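Local coordinates for protein phosphotransferase system, HPr-related proteins (Thermoanaerobacter tengcongensis, PDB 3LE1) that probably serves as the general, non-sugar-specific phosphocarrier of the phosphoenolpyruvate-dependent sugar phosphotransferase system, which phosphorylates sugars as they enter the cell, at residues D79-E82 against S83-E87. Residues are numbered along the deposited sequence; the frame is centred on the assembly and turned at random.
Sequences DLIE and SKFGE
Backbone N of F85 reaches back to L80 O (2.8 Å) and N of K84 to I81 O (2.9 Å), closing helix 70-82 of the HPr fold with a Schellman motif in which K84 takes positive phi (55°). One residue earlier, S83 N still bonds to D79 O (3.1 Å), the last ordinary helical link. The type I' turn from K84 to E87 starts within the cap. With chi1 at 78°, S83 OG lies between its own backbone N and carbonyl carbon, where it donates to L80 O (3.1 Å) from above the carbonyl plane, not on a lone pair, and accepts from G86 N (3.0 Å), an ST motif. L80 O is thus gripped by two donors, F85 N and S83 OG. With an alanine in place of S83, G86 N would probably lose this acceptor and L80 O one of its two donors, and the turn would be held less firmly. Beyond the cap, the F85 ring folds back beside the helix and packs against L14 and P18, with L80 O above one face, offset to the rim. I81 lies alongside F85 and points the same way, its CG1 4.1 Å from F85 CZ. The L80 side chain, CG anti to the backbone N (chi1 -168°), crosses F85 at about a right angle and brings CG within 3.4 Å of F85 CD1, while its CD2 meets F85 CE1 at 3.7 Å.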
loop_
_atom_site.group_PDB
_atom_site.type_symbol
_atom_site.label_atom_id
_atom_site.label_comp_id
_atom_site.label_asym_id
_atom_site.label_seq_id
_atom_site.Cartn_x
_atom_site.Cartn_y
_atom_site.Cartn_z
ATOM N N ASP A 79 -7.842 4.988 0.656
ATOM C CA ASP A 79 -9.240 4.580 0.660
ATOM C C ASP A 79 -9.411 3.065 0.765
ATOM O O ASP A 79 -10.293 2.588 1.469
ATOM C CB ASP A 79 -9.956 5.127 -0.585
ATOM C CG ASP A 79 -10.066 6.650 -0.575
ATOM O OD1 ASP A 79 -9.771 7.271 0.464
ATOM O OD2 ASP A 79 -10.454 7.232 -1.611
ATOM N N LEU A 80 -8.572 2.307 0.072
ATOM C CA LEU A 80 -8.666 0.851 0.152
ATOM C C LEU A 80 -8.377 0.385 1.575
ATOM O O LEU A 80 -9.098 -0.438 2.136
ATOM C CB LEU A 80 -7.696 0.202 -0.830
ATOM C CG LEU A 80 -7.796 -1.292 -1.141
ATOM C CD1 LEU A 80 -9.112 -1.634 -1.835
ATOM C CD2 LEU A 80 -6.628 -1.712 -2.002
ATOM N N ILE A 81 -7.325 0.933 2.173
ATOM C CA ILE A 81 -6.955 0.581 3.538
ATOM C C ILE A 81 -8.018 0.989 4.568
ATOM O O ILE A 81 -8.389 0.193 5.434
ATOM C CB ILE A 81 -5.573 1.159 3.905
ATOM C CG1 ILE A 81 -4.479 0.371 3.180
ATOM C CG2 ILE A 81 -5.347 1.130 5.411
ATOM C CD1 ILE A 81 -3.136 1.087 3.079
ATOM N N GLU A 82 -8.518 2.216 4.469
ATOM C CA GLU A 82 -9.474 2.726 5.451
ATOM C C GLU A 82 -10.799 1.964 5.425
ATOM O O GLU A 82 -11.469 1.840 6.454
ATOM C CB GLU A 82 -9.710 4.226 5.252
ATOM C CG GLU A 82 -8.491 5.087 5.558
ATOM C CD GLU A 82 -7.999 4.933 6.994
ATOM O OE1 GLU A 82 -8.790 4.506 7.865
ATOM O OE2 GLU A 82 -6.815 5.249 7.255
ATOM N N SER A 83 -11.168 1.450 4.255
ATOM C CA SER A 83 -12.407 0.687 4.108
ATOM C C SER A 83 -12.188 -0.782 4.464
ATOM O O SER A 83 -13.093 -1.611 4.312
ATOM C CB SER A 83 -12.908 0.785 2.667
ATOM O OG SER A 83 -12.175 -0.076 1.817
ATOM N N LYS A 84 -10.986 -1.096 4.937
ATOM C CA LYS A 84 -10.578 -2.471 5.205
ATOM C C LYS A 84 -10.738 -3.351 3.973
ATOM O O LYS A 84 -11.202 -4.493 4.060
ATOM C CB LYS A 84 -11.350 -3.069 6.379
ATOM C CG LYS A 84 -11.048 -2.402 7.694
ATOM C CD LYS A 84 -11.822 -3.042 8.833
ATOM C CE LYS A 84 -12.179 -1.999 9.876
ATOM N NZ LYS A 84 -10.975 -1.222 10.282
ATOM N N PHE A 85 -10.357 -2.803 2.825
ATOM C CA PHE A 85 -10.365 -3.552 1.579
ATOM C C PHE A 85 -11.783 -3.954 1.173
ATOM O O PHE A 85 -12.031 -5.078 0.745
ATOM C CB PHE A 85 -9.409 -4.747 1.681
ATOM C CG PHE A 85 -7.976 -4.338 1.902
ATOM C CD1 PHE A 85 -7.163 -4.034 0.823
ATOM C CD2 PHE A 85 -7.455 -4.215 3.185
ATOM C CE1 PHE A 85 -5.843 -3.635 1.016
ATOM C CE2 PHE A 85 -6.135 -3.820 3.382
ATOM C CZ PHE A 85 -5.337 -3.517 2.297
ATOM N N GLY A 86 -12.705 -3.003 1.289
ATOM C CA GLY A 86 -14.069 -3.201 0.839
ATOM C C GLY A 86 -14.929 -3.945 1.838
ATOM O O GLY A 86 -16.155 -3.786 1.834
ATOM N N GLU A 87 -14.643 -4.265 3.055
ATOM C CA GLU A 87 -15.446 -4.669 4.202
ATOM C C GLU A 87 -16.285 -3.509 4.726
ATOM O O GLU A 87 -17.359 -3.713 5.291
ATOM C CB GLU A 87 -14.550 -5.215 5.316
#